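Local atomic coordinates of Xaa-Pro dipeptidase (Pyrococcus horikoshii, PDB entry 1WY2), a protein that probably splits dipeptides that carry proline at the C-terminal position and a nonpolar residue before it, using two bound metal ions. Residues E160-A165 / D200-R205; I185-R190 / R205-V210; P179-I184 / N221-R226; T225-V230 / G325-E330. One frame throughout, in Å; residues are numbered along the deposited sequence.

Contact 1 (E160-A165 / D200-R205); sequences EREVAA and DKRIER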
loop_
_atom_site.group_PDB
_atom_site.type_symbol
_atom_site.label_atom_id
_atom_site.label_comp_id
_atom_site.label_asym_id
_atom_site.label_seq_id
_atom_site.Cartn_x
_atom_site.Cartn_y
_atom_site.Cartn_z
ATOM N N GLU A 160 9.573 13.232 16.106
ATOM C CA GLU A 160 9.146 11.847 15.895
ATOM C C GLU A 160 9.468 11.337 14.493
ATOM O O GLU A 160 10.041 10.258 14.327
ATOM C CB GLU A 160 7.643 11.709 16.133
ATOM C CG GLU A 160 7.183 12.115 17.524
ATOM C CD GLU A 160 5.676 12.024 17.677
ATOM O OE1 GLU A 160 4.973 12.080 16.646
ATOM O OE2 GLU A 160 5.193 11.913 18.824
ATOM N N ARG A 161 9.094 12.119 13.487
ATOM C CA ARG A 161 9.327 11.745 12.097
ATOM C C ARG A 161 10.802 11.544 11.768
ATOM O O ARG A 161 11.146 10.699 10.942
ATOM C CB ARG A 161 8.745 12.807 11.166
ATOM C CG ARG A 161 8.994 12.538 9.690
ATOM C CD ARG A 161 7.692 12.510 8.925
ATOM N NE ARG A 161 6.848 13.649 9.270
ATOM C CZ ARG A 161 5.538 13.692 9.064
ATOM N NH1 ARG A 161 4.919 12.659 8.512
ATOM N NH2 ARG A 161 4.845 14.765 9.421
ATOM N N GLU A 162 11.674 12.323 12.401
ATOM C CA GLU A 162 13.101 12.195 12.139
ATOM C C GLU A 162 13.634 10.890 12.713
ATOM O O GLU A 162 14.529 10.271 12.135
ATOM C CB GLU A 162 13.859 13.403 12.709
ATOM C CG GLU A 162 13.703 14.650 11.844
ATOM C CD GLU A 162 14.325 15.895 12.449
ATOM O OE1 GLU A 162 15.343 15.782 13.163
ATOM O OE2 GLU A 162 13.801 16.996 12.186
ATOM N N VAL A 163 13.079 10.471 13.848
ATOM C CA VAL A 163 13.492 9.214 14.457
ATOM C C VAL A 163 13.056 8.104 13.501
ATOM O O VAL A 163 13.814 7.174 13.213
ATOM C CB VAL A 163 12.816 9.000 15.835
ATOM C CG1 VAL A 163 13.132 7.604 16.365
ATOM C CG2 VAL A 163 13.300 10.061 16.816
ATOM N N ALA A 164 11.830 8.215 13.003
ATOM C CA ALA A 164 11.300 7.225 12.074
ATOM C C ALA A 164 12.181 7.140 10.833
ATOM O O ALA A 164 12.516 6.050 10.372
ATOM C CB ALA A 164 9.868 7.587 11.680
ATOM N N ALA A 165 12.567 8.294 10.301
ATOM C CA ALA A 165 13.403 8.324 9.109
ATOM C C ALA A 165 14.724 7.591 9.336
ATOM O O ALA A 165 15.173 6.828 8.483
ATOM C CB ALA A 165 13.668 9.771 8.697
ATOM N N ASP A 200 5.364 15.464 13.219
ATOM C CA ASP A 200 6.303 16.563 13.410
ATOM C C ASP A 200 6.466 16.950 14.875
ATOM O O ASP A 200 7.305 17.785 15.212
ATOM C CB ASP A 200 5.864 17.781 12.595
ATOM C CG ASP A 200 6.011 17.563 11.107
ATOM O OD1 ASP A 200 7.133 17.231 10.667
ATOM O OD2 ASP A 200 5.012 17.720 10.376
ATOM N N LYS A 201 5.667 16.340 15.745
ATOM C CA LYS A 201 5.747 16.628 17.171
ATOM C C LYS A 201 7.140 16.319 17.696
ATOM O O LYS A 201 7.746 15.320 17.314
ATOM C CB LYS A 201 4.733 15.791 17.955
ATOM C CG LYS A 201 4.845 15.961 19.471
ATOM C CD LYS A 201 3.897 15.032 20.221
ATOM C CE LYS A 201 3.981 15.245 21.726
ATOM N NZ LYS A 201 5.341 14.994 22.279
ATOM N N ARG A 202 7.651 17.178 18.570
ATOM C CA ARG A 202 8.959 16.939 19.148
ATOM C C ARG A 202 8.785 16.250 20.492
ATOM O O ARG A 202 7.877 16.570 21.261
ATOM C CB ARG A 202 9.738 18.247 19.300
ATOM C CG ARG A 202 10.259 18.771 17.964
ATOM C CD ARG A 202 11.127 20.009 18.106
ATOM N NE ARG A 202 11.595 20.476 16.802
ATOM C CZ ARG A 202 12.529 19.873 16.071
ATOM N NH1 ARG A 202 13.119 18.770 16.513
ATOM N NH2 ARG A 202 12.873 20.373 14.892
ATOM N N ILE A 203 9.652 15.283 20.755
ATOM C CA ILE A 203 9.616 14.518 21.993
ATOM C C ILE A 203 10.068 15.361 23.189
ATOM O O ILE A 203 11.015 16.138 23.087
ATOM C CB ILE A 203 10.510 13.266 21.844
ATOM C CG1 ILE A 203 9.973 12.410 20.692
ATOM C CG2 ILE A 203 10.548 12.473 23.145
ATOM C CD1 ILE A 203 10.883 11.277 20.275
ATOM N N GLU A 204 9.383 15.209 24.319
ATOM C CA GLU A 204 9.724 15.967 25.525
ATOM C C GLU A 204 10.092 15.024 26.660
ATOM O O GLU A 204 9.657 13.870 26.679
ATOM C CB GLU A 204 8.540 16.830 25.975
ATOM C CG GLU A 204 7.898 17.669 24.882
ATOM C CD GLU A 204 6.804 18.573 25.420
ATOM O OE1 GLU A 204 7.135 19.624 26.013
ATOM O OE2 GLU A 204 5.613 18.229 25.263
ATOM N N ARG A 205 10.886 15.506 27.610
ATOM C CA ARG A 205 11.266 14.666 28.741
ATOM C C ARG A 205 10.006 14.341 29.540
ATOM O O ARG A 205 9.151 15.204 29.741
ATOM C CB ARG A 205 12.297 15.375 29.632
ATOM C CG ARG A 205 12.723 14.550 30.844
ATOM C CD ARG A 205 13.943 15.139 31.534
ATOM N NE ARG A 205 15.178 14.861 30.805
ATOM C CZ ARG A 205 15.830 13.701 30.850
ATOM N NH1 ARG A 205 15.369 12.707 31.595
ATOM N NH2 ARG A 205 16.945 13.534 30.153
#

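Contact 2 (I185-R190 / R205-V210); sequences IASGYR and RGDLVV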
loop_
_atom_site.group_PDB
_atom_site.type_symbol
_atom_site.label_atom_id
_atom_site.label_comp_id
_atom_site.label_asym_id
_atom_site.label_seq_id
_atom_site.Cartn_x
_atom_site.Cartn_y
_atom_site.Cartn_z
ATOM N N ILE A 185 5.945 6.321 15.906
ATOM C CA ILE A 185 6.784 6.873 16.962
ATOM C C ILE A 185 5.806 7.873 17.564
ATOM O O ILE A 185 5.682 8.998 17.077
ATOM C CB ILE A 185 8.019 7.640 16.432
ATOM C CG1 ILE A 185 8.909 6.722 15.583
ATOM C CG2 ILE A 185 8.819 8.193 17.612
ATOM C CD1 ILE A 185 9.518 5.559 16.344
ATOM N N ALA A 186 5.090 7.441 18.599
ATOM C CA ALA A 186 4.070 8.267 19.244
ATOM C C ALA A 186 4.472 8.665 20.658
ATOM O O ALA A 186 4.504 7.828 21.565
ATOM C CB ALA A 186 2.745 7.507 19.265
ATOM N N SER A 187 4.753 9.952 20.844
ATOM C CA SER A 187 5.198 10.460 22.139
ATOM C C SER A 187 4.178 11.332 22.863
ATOM O O SER A 187 3.360 12.004 22.236
ATOM C CB SER A 187 6.494 11.255 21.959
ATOM O OG SER A 187 6.277 12.412 21.163
ATOM N N GLY A 188 4.248 11.319 24.190
ATOM C CA GLY A 188 3.335 12.117 24.989
ATOM C C GLY A 188 1.885 11.770 24.721
ATOM O O GLY A 188 1.522 10.593 24.665
ATOM N N TYR A 189 1.051 12.788 24.539
ATOM C CA TYR A 189 -0.362 12.548 24.285
ATOM C C TYR A 189 -0.579 11.676 23.048
ATOM O O TYR A 189 -1.612 11.023 22.926
ATOM C CB TYR A 189 -1.123 13.873 24.122
ATOM C CG TYR A 189 -0.813 14.619 22.844
ATOM C CD1 TYR A 189 0.328 15.412 22.733
ATOM C CD2 TYR A 189 -1.650 14.511 21.736
ATOM C CE1 TYR A 189 0.625 16.079 21.545
ATOM C CE2 TYR A 189 -1.361 15.170 20.545
ATOM C CZ TYR A 189 -0.223 15.951 20.457
ATOM O OH TYR A 189 0.069 16.597 19.276
ATOM N N ARG A 190 0.389 11.656 22.135
ATOM C CA ARG A 190 0.245 10.850 20.926
ATOM C C ARG A 190 0.350 9.356 21.205
ATOM O O ARG A 190 -0.126 8.545 20.414
ATOM C CB ARG A 190 1.280 11.246 19.863
ATOM C CG ARG A 190 1.152 12.686 19.381
ATOM C CD ARG A 190 1.839 12.909 18.033
ATOM N NE ARG A 190 1.080 12.328 16.924
ATOM C CZ ARG A 190 1.419 11.221 16.269
ATOM N NH1 ARG A 190 2.518 10.553 16.600
ATOM N NH2 ARG A 190 0.649 10.778 15.284
ATOM N N ARG A 205 10.886 15.506 27.610
ATOM C CA ARG A 205 11.266 14.666 28.741
ATOM C C ARG A 205 10.006 14.341 29.540
ATOM O O ARG A 205 9.151 15.204 29.741
ATOM C CB ARG A 205 12.297 15.375 29.632
ATOM C CG ARG A 205 12.723 14.550 30.844
ATOM C CD ARG A 205 13.943 15.139 31.534
ATOM N NE ARG A 205 15.178 14.861 30.805
ATOM C CZ ARG A 205 15.830 13.701 30.850
ATOM N NH1 ARG A 205 15.369 12.707 31.595
ATOM N NH2 ARG A 205 16.945 13.534 30.153
ATOM N N GLY A 206 9.897 13.091 29.979
ATOM C CA GLY A 206 8.733 12.662 30.734
ATOM C C GLY A 206 7.691 12.030 29.824
ATOM O O GLY A 206 6.659 11.546 30.280
ATOM N N ASP A 207 7.973 12.035 28.526
ATOM C CA ASP A 207 7.070 11.471 27.525
ATOM C C ASP A 207 7.091 9.951 27.448
ATOM O O ASP A 207 8.154 9.336 27.504
ATOM C CB ASP A 207 7.447 11.970 26.124
ATOM C CG ASP A 207 6.752 13.253 25.734
ATOM O OD1 ASP A 207 6.042 13.845 26.574
ATOM O OD2 ASP A 207 6.928 13.666 24.563
ATOM N N LEU A 208 5.912 9.352 27.323
ATOM C CA LEU A 208 5.823 7.915 27.097
ATOM C C LEU A 208 6.004 7.914 25.581
ATOM O O LEU A 208 5.490 8.807 24.904
ATOM C CB LEU A 208 4.424 7.378 27.417
ATOM C CG LEU A 208 4.167 6.781 28.801
ATOM C CD1 LEU A 208 2.673 6.621 29.015
ATOM C CD2 LEU A 208 4.877 5.435 28.920
ATOM N N VAL A 209 6.739 6.948 25.042
ATOM C CA VAL A 209 6.931 6.890 23.597
ATOM C C VAL A 209 6.695 5.467 23.119
ATOM O O VAL A 209 7.394 4.538 23.534
ATOM C CB VAL A 209 8.358 7.318 23.180
ATOM C CG1 VAL A 209 8.443 7.416 21.652
ATOM C CG2 VAL A 209 8.717 8.655 23.822
ATOM N N VAL A 210 5.691 5.300 22.267
ATOM C CA VAL A 210 5.368 3.992 21.715
ATOM C C VAL A 210 6.092 3.882 20.376
ATOM O O VAL A 210 5.988 4.776 19.533
ATOM C CB VAL A 210 3.842 3.834 21.498
ATOM C CG1 VAL A 210 3.534 2.480 20.855
ATOM C CG2 VAL A 210 3.114 3.957 22.829
#

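Contact 3 (P179-I184 / N221-R226); sequences PAFDTI and NSDITR. With ZN (zinc ion), chain D; ZN (zinc ion), chain E.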
loop_
_atom_site.group_PDB
_atom_site.type_symbol
_atom_site.label_atom_id
_atom_site.label_comp_id
_atom_site.label_asym_id
_atom_site.label_seq_id
_atom_site.Cartn_x
_atom_site.Cartn_y
_atom_site.Cartn_z
ATOM N N PRO A 179 10.017 -0.548 5.044
ATOM C CA PRO A 179 9.302 -0.815 6.298
ATOM C C PRO A 179 8.058 -1.650 6.000
ATOM O O PRO A 179 7.465 -1.519 4.931
ATOM C CB PRO A 179 8.945 0.586 6.802
ATOM C CG PRO A 179 10.010 1.458 6.197
ATOM C CD PRO A 179 10.124 0.902 4.801
ATOM N N ALA A 180 7.660 -2.502 6.941
ATOM C CA ALA A 180 6.482 -3.346 6.745
ATOM C C ALA A 180 5.203 -2.512 6.757
ATOM O O ALA A 180 4.170 -2.922 6.220
ATOM C CB ALA A 180 6.420 -4.417 7.834
ATOM N N PHE A 181 5.288 -1.341 7.378
ATOM C CA PHE A 181 4.164 -0.420 7.477
ATOM C C PHE A 181 4.702 0.916 7.980
ATOM O O PHE A 181 5.844 0.992 8.421
ATOM C CB PHE A 181 3.111 -0.984 8.438
ATOM C CG PHE A 181 3.656 -1.360 9.790
ATOM C CD1 PHE A 181 3.774 -0.409 10.797
ATOM C CD2 PHE A 181 4.054 -2.668 10.052
ATOM C CE1 PHE A 181 4.277 -0.754 12.047
ATOM C CE2 PHE A 181 4.563 -3.027 11.303
ATOM C CZ PHE A 181 4.673 -2.070 12.302
ATOM N N ASP A 182 3.888 1.966 7.900
ATOM C CA ASP A 182 4.309 3.295 8.347
ATOM C C ASP A 182 4.723 3.272 9.819
ATOM O O ASP A 182 3.909 3.008 10.702
ATOM C CB ASP A 182 3.176 4.303 8.128
ATOM C CG ASP A 182 2.984 4.658 6.663
ATOM O OD1 ASP A 182 2.918 3.736 5.824
ATOM O OD2 ASP A 182 2.894 5.865 6.350
ATOM N N THR A 183 5.994 3.569 10.069
ATOM C CA THR A 183 6.542 3.550 11.421
ATOM C C THR A 183 5.826 4.459 12.401
ATOM O O THR A 183 5.591 5.639 12.130
ATOM C CB THR A 183 8.037 3.917 11.414
ATOM O OG1 THR A 183 8.757 2.937 10.658
ATOM C CG2 THR A 183 8.591 3.957 12.836
ATOM N N ILE A 184 5.496 3.888 13.555
ATOM C CA ILE A 184 4.819 4.617 14.610
ATOM C C ILE A 184 5.806 5.015 15.699
ATOM O O ILE A 184 6.451 4.162 16.296
ATOM C CB ILE A 184 3.701 3.752 15.240
ATOM C CG1 ILE A 184 2.545 3.611 14.250
ATOM C CG2 ILE A 184 3.223 4.370 16.557
ATOM C CD1 ILE A 184 1.555 2.530 14.614
ATOM N N ASN A 221 7.110 -10.370 6.465
ATOM C CA ASN A 221 7.051 -9.266 7.415
ATOM C C ASN A 221 7.405 -9.575 8.862
ATOM O O ASN A 221 7.468 -10.731 9.275
ATOM C CB ASN A 221 5.642 -8.666 7.374
ATOM C CG ASN A 221 5.313 -8.045 6.028
ATOM O OD1 ASN A 221 5.621 -6.883 5.779
ATOM N ND2 ASN A 221 4.693 -8.827 5.146
ATOM N N SER A 222 7.638 -8.504 9.620
ATOM C CA SER A 222 7.940 -8.579 11.047
ATOM C C SER A 222 7.141 -7.442 11.686
ATOM O O SER A 222 6.733 -6.500 11.002
ATOM C CB SER A 222 9.440 -8.401 11.309
ATOM O OG SER A 222 9.925 -7.204 10.732
ATOM N N ASP A 223 6.919 -7.520 12.990
ATOM C CA ASP A 223 6.116 -6.510 13.669
ATOM C C ASP A 223 6.510 -6.493 15.139
ATOM O O ASP A 223 6.507 -7.533 15.796
ATOM C CB ASP A 223 4.638 -6.890 13.508
ATOM C CG ASP A 223 3.689 -5.760 13.830
ATOM O OD1 ASP A 223 4.135 -4.694 14.305
ATOM O OD2 ASP A 223 2.479 -5.960 13.597
ATOM N N ILE A 224 6.850 -5.315 15.652
ATOM C CA ILE A 224 7.259 -5.198 17.046
ATOM C C ILE A 224 6.897 -3.832 17.627
ATOM O O ILE A 224 6.902 -2.832 16.918
ATOM C CB ILE A 224 8.796 -5.413 17.174
ATOM C CG1 ILE A 224 9.220 -5.414 18.642
ATOM C CG2 ILE A 224 9.543 -4.311 16.427
ATOM C CD1 ILE A 224 10.721 -5.641 18.849
ATOM N N THR A 225 6.552 -3.805 18.912
ATOM C CA THR A 225 6.237 -2.553 19.595
ATOM C C THR A 225 6.870 -2.556 20.975
ATOM O O THR A 225 6.741 -3.519 21.730
ATOM C CB THR A 225 4.716 -2.326 19.827
ATOM O OG1 THR A 225 4.014 -2.315 18.581
ATOM C CG2 THR A 225 4.492 -0.975 20.516
ATOM N N ARG A 226 7.568 -1.477 21.298
ATOM C CA ARG A 226 8.158 -1.327 22.622
ATOM C C ARG A 226 7.795 0.078 23.072
ATOM O O ARG A 226 7.712 0.995 22.259
ATOM C CB ARG A 226 9.682 -1.479 22.583
ATOM C CG ARG A 226 10.161 -2.903 22.337
ATOM C CD ARG A 226 9.846 -3.823 23.515
ATOM N NE ARG A 226 10.291 -5.189 23.251
ATOM C CZ ARG A 226 9.584 -6.088 22.573
ATOM N NH1 ARG A 226 8.380 -5.777 22.094
ATOM N NH2 ARG A 226 10.093 -7.290 22.347
HETATM ZN ZN ZN D . 3.005 -3.463 15.423
HETATM ZN ZN ZN E . 0.894 -5.768 15.003
HETATM O O HOH W 1 4.335 -5.128 4.351
#

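Contact 4 (T225-V230 / G325-E330); sequences TRTIVV and GGVRIE. With ZN (zinc ion), chain D; ZN (zinc ion), chain E.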
loop_
_atom_site.group_PDB
_atom_site.type_symbol
_atom_site.label_atom_id
_atom_site.label_comp_id
_atom_site.label_asym_id
_atom_site.label_seq_id
_atom_site.Cartn_x
_atom_site.Cartn_y
_atom_site.Cartn_z
ATOM N N THR A 225 6.552 -3.805 18.912
ATOM C CA THR A 225 6.237 -2.553 19.595
ATOM C C THR A 225 6.870 -2.556 20.975
ATOM O O THR A 225 6.741 -3.519 21.730
ATOM C CB THR A 225 4.716 -2.326 19.827
ATOM O OG1 THR A 225 4.014 -2.315 18.581
ATOM C CG2 THR A 225 4.492 -0.975 20.516
ATOM N N ARG A 226 7.568 -1.477 21.298
ATOM C CA ARG A 226 8.158 -1.327 22.622
ATOM C C ARG A 226 7.795 0.078 23.072
ATOM O O ARG A 226 7.712 0.995 22.259
ATOM C CB ARG A 226 9.682 -1.479 22.583
ATOM C CG ARG A 226 10.161 -2.903 22.337
ATOM C CD ARG A 226 9.846 -3.823 23.515
ATOM N NE ARG A 226 10.291 -5.189 23.251
ATOM C CZ ARG A 226 9.584 -6.088 22.573
ATOM N NH1 ARG A 226 8.380 -5.777 22.094
ATOM N NH2 ARG A 226 10.093 -7.290 22.347
ATOM N N THR A 227 7.557 0.244 24.365
ATOM C CA THR A 227 7.221 1.557 24.889
ATOM C C THR A 227 8.285 1.924 25.908
ATOM O O THR A 227 8.696 1.085 26.709
ATOM C CB THR A 227 5.837 1.558 25.575
ATOM O OG1 THR A 227 4.823 1.255 24.608
ATOM C CG2 THR A 227 5.541 2.924 26.196
ATOM N N ILE A 228 8.743 3.169 25.854
ATOM C CA ILE A 228 9.752 3.657 26.788
ATOM C C ILE A 228 9.277 4.995 27.349
ATOM O O ILE A 228 8.221 5.500 26.972
ATOM C CB ILE A 228 11.128 3.882 26.096
ATOM C CG1 ILE A 228 11.002 4.950 25.007
ATOM C CG2 ILE A 228 11.636 2.575 25.493
ATOM C CD1 ILE A 228 12.319 5.320 24.351
ATOM N N VAL A 229 10.054 5.548 28.273
ATOM C CA VAL A 229 9.747 6.849 28.849
ATOM C C VAL A 229 11.039 7.641 28.783
ATOM O O VAL A 229 12.110 7.117 29.091
ATOM C CB VAL A 229 9.303 6.766 30.328
ATOM C CG1 VAL A 229 9.166 8.174 30.899
ATOM C CG2 VAL A 229 7.977 6.027 30.441
ATOM N N VAL A 230 10.942 8.891 28.350
ATOM C CA VAL A 230 12.115 9.745 28.260
ATOM C C VAL A 230 12.309 10.343 29.646
ATOM O O VAL A 230 11.559 11.220 30.063
ATOM C CB VAL A 230 11.908 10.871 27.229
ATOM C CG1 VAL A 230 13.157 11.742 27.152
ATOM C CG2 VAL A 230 11.602 10.268 25.863
ATOM N N GLY A 325 -1.821 9.560 27.403
ATOM C CA GLY A 325 -0.730 8.689 27.007
ATOM C C GLY A 325 -1.168 7.246 26.882
ATOM O O GLY A 325 -2.293 6.891 27.242
ATOM N N GLY A 326 -0.275 6.404 26.381
ATOM C CA GLY A 326 -0.615 5.005 26.218
ATOM C C GLY A 326 0.607 4.113 26.224
ATOM O O GLY A 326 1.738 4.585 26.118
ATOM N N VAL A 327 0.371 2.813 26.357
ATOM C CA VAL A 327 1.450 1.833 26.378
ATOM C C VAL A 327 1.063 0.600 25.574
ATOM O O VAL A 327 -0.046 0.097 25.707
ATOM C CB VAL A 327 1.759 1.359 27.819
ATOM C CG1 VAL A 327 2.806 0.246 27.789
ATOM C CG2 VAL A 327 2.255 2.527 28.665
ATOM N N ARG A 328 1.979 0.133 24.729
ATOM C CA ARG A 328 1.763 -1.085 23.959
ATOM C C ARG A 328 3.077 -1.854 23.896
ATOM O O ARG A 328 4.146 -1.270 23.714
ATOM C CB ARG A 328 1.274 -0.804 22.527
ATOM C CG ARG A 328 1.125 -2.100 21.698
ATOM C CD ARG A 328 0.309 -1.933 20.403
ATOM N NE ARG A 328 0.935 -1.064 19.407
ATOM C CZ ARG A 328 0.644 0.224 19.237
ATOM N NH1 ARG A 328 -0.265 0.811 20.001
ATOM N NH2 ARG A 328 1.241 0.921 18.276
ATOM N N ILE A 329 2.991 -3.165 24.085
ATOM C CA ILE A 329 4.158 -4.036 24.016
ATOM C C ILE A 329 3.744 -5.160 23.080
ATOM O O ILE A 329 2.773 -5.868 23.342
ATOM C CB ILE A 329 4.527 -4.585 25.407
ATOM C CG1 ILE A 329 4.877 -3.415 26.333
ATOM C CG2 ILE A 329 5.707 -5.546 25.288
ATOM C CD1 ILE A 329 5.135 -3.811 27.778
ATOM N N GLU A 330 4.475 -5.301 21.979
ATOM C CA GLU A 330 4.156 -6.290 20.956
ATOM C C GLU A 330 5.323 -7.151 20.495
ATOM O O GLU A 330 6.423 -6.649 20.256
ATOM C CB GLU A 330 3.567 -5.571 19.733
ATOM C CG GLU A 330 3.553 -6.405 18.456
ATOM C CD GLU A 330 3.004 -5.656 17.259
ATOM O OE1 GLU A 330 3.279 -4.444 17.134
ATOM O OE2 GLU A 330 2.314 -6.289 16.435
HETATM ZN ZN ZN D . 3.005 -3.463 15.423
HETATM ZN ZN ZN E . 0.894 -5.768 15.003
#

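Contact 1 (E160-A165 / D200-R205)
The guanidinium of Arg161 takes the carboxylate of Asp200 at its edge, close to its own plane. The two planes are turned 58° apart, so the groups do not lie flat against each other. NH2 of Arg161 comes within 3.1 Å of Asp200 OD2. This is a salt bridge, but the hydrogen bond within it is weak. Arg161 NE is buried by the contact and has no partner in the model. A second guanidinium, that of Arg202, meets Glu162 obliquely. Arg202 NH2 stays 4.4 Å from Glu162 OE2, too far for a salt bridge, while its NH1 is bonded to Gly157 O.

The arrangement joins the first turn of helix 160-173 to the loop between strands 184-187 and 208-217, within the M24 metallopeptidase domain. Glu160 N has no acceptor inside its own helix. It donates instead to Lys201 O over 3.0 Å, almost straight at 175°.

The side chain of Glu160 leaves with CG anti to the carbonyl carbon (chi1 -59°) and runs on extended. Glu160 OE2 passes 3.7 Å from Lys201 CD. The carboxylate itself is held by Ser187 OG, Ser199 OG and Arg190. Lys201 is extended as far as CE and then bends. The bend carries NZ to Arg202 O, Ser187 OG and Asp207. Carbon atoms meet at Ile203, where Ile203 CD1 lies 4.4 Å from Val163 CG2 and Ile203 CG1 lies 4.2 Å from Glu160 CG. Arg161 and Glu162 also pack on Ala176 and Met173 of the second subunit.

Contact 2 (I185-R190 / R205-V210)
Val209 sets CG1 anti to its backbone N and CG2 anti to its carbonyl carbon (chi1 -173°). Val209 CG1 then meets Ile185 CG2 at 4.1 Å, and Val209 CG2 meets Ser187 CB at 3.9 Å. Ser187 OG sits between the backbone N and the carbonyl carbon of its own residue (chi1 64°) and is bonded to Glu160 and Lys201. Residues 185-187 and 208-210 are neighbouring antiparallel strands in an antiparallel sheet of the pita-bread fold typical of M24 metallopeptidases. Their short axes run at 162°.

Ala186 and Val210 form a hydrogen-bonded pair. Ala186 N reaches Val210 O at 3.0 Å, and Val210 N reaches Ala186 O at 2.9 Å. Ser187 and Val209 are the next pair, non-hydrogen-bonded. Beyond it, Leu208 O accepts from Gly188 N at 2.9 Å and also takes a CA-H contact from Ser187.

Gly188 has a positive phi, which suits glycine. A CB there would also crowd Asp207 OD1. The Asp207 carboxylate lies beside this turn, with OD2 bonded to Glu204 N and in a salt bridge with Lys201. Asp207 CG stands 3.5 Å from Gly188 N, and Asp207 OD2 stands 3.6 Å from Ser187 CB.

Contact 3 (P179-I184 / N221-R226)
Phe181 and Asp223 make the tight part of this contact. The ring of Phe181 puts CZ 3.3 Å from Asp223 OD1. The two side chains cross at about a right angle, and the ring and carboxylate planes are 61° apart. The oxygen comes at the ring obliquely. Phe181 reaches this place with CG between its backbone N and carbonyl carbon (chi1 53°). Phe181 CZ is also 3.8 Å from the zinc ion that Asp223 OD1 binds. At the ring edge, near its plane, lies Ser222 O, a buried carbonyl with no partner in the model. Asp212 and Val293 also touch the ring.

At the other end Ala180 CB still touches Asn221 OD1 at 3.3 Å. The looseness is in the backbone, where a water stands between the segments and no direct hydrogen bond joins them. This water donates to Ala180 O at 2.9 Å and to Asn221 OD1 at 2.6 Å. The amide of Asn221 also has a partner in Gly290.

An alanine in place of Phe181 would remove the ring, and this would probably open a gap beside Asp223 OD1 and leave its zinc without this apolar neighbour.

Asp223 bridges the two metals. Asp223 OD1 binds one zinc at 2.0 Å, and Asp223 OD2 binds the other at 2.1 Å. Asp212, His287, Glu316 and Glu330 complete the protein ligands of the dinuclear site characteristic of M24 metallopeptidases, which in this enzyme takes cobalt as cofactor.

Contact 4 (T225-V230 / G325-E330)
Thr225 and Glu330 are a hydrogen-bonded antiparallel pair, the single bridge between segments 225-230 and 325-330 in the pita-bread fold of M24 peptidases. Away from it the strands diverge, their short axes standing at 135°.

The backbone bonds come first. Thr225 N donates to Glu330 O at 3.1 Å, and Glu330 N donates to Thr225 O at 2.9 Å.

Side chains add bonds to the same carbonyls. Arg226 NH1 donates to Glu330 O at 2.8 Å, from the face of the carbonyl plane opposite to Thr225 N. It also holds Thr225 O, so both bridge carbonyls have two donors. Arg226 NH2 also forms a salt bridge with Asp331. A methionine in place of Arg226 would take away the guanidinium, and this would probably leave each carbonyl with one donor fewer and Asp331 without this salt bridge. Further along, Thr227 OG1 donates to Arg328 O at 2.8 Å. The guanidinium of Arg328 is held by Asp212 and Tyr320.

Apolar contacts are fewer. Thr227 CG2 lies 4.1 Å from Val327 CG2, and Thr225 CB lies 3.4 Å from Glu330 CB.

The metal bonds lie at the end of Glu330. Its chain is extended, with CG anti to the backbone N (chi1 164°). Glu330 OE1 binds one zinc at 2.0 Å, and Glu330 OE2 binds the other at 2.1 Å.

How the contacts relate
All four contacts lie in the M24 metallopeptidase domain. Contacts 2 and 4 are close, their centres about 8 Å apart, and contact 1 is about 9 Å from contact 2. Contact 3 is about 17 Å from contact 2 and 13 Å from contact 4, centre to centre. Along the chain, contact 1 crosses contacts 2 and 3, and contact 2 is nested inside the loop closed by contact 3. Contact 4 follows contacts 1 and 2. Strand 220-229 serves contacts 3 and 4, which share Thr225 and Arg226. Its neighbour 208-217 serves contact 2. Contacts 3 and 4 supply Asp223 and Glu330 to the same zinc pair. Contact 1 joins helix 160-173 to the loop before strand 208-217 and meets contact 2 through Glu160.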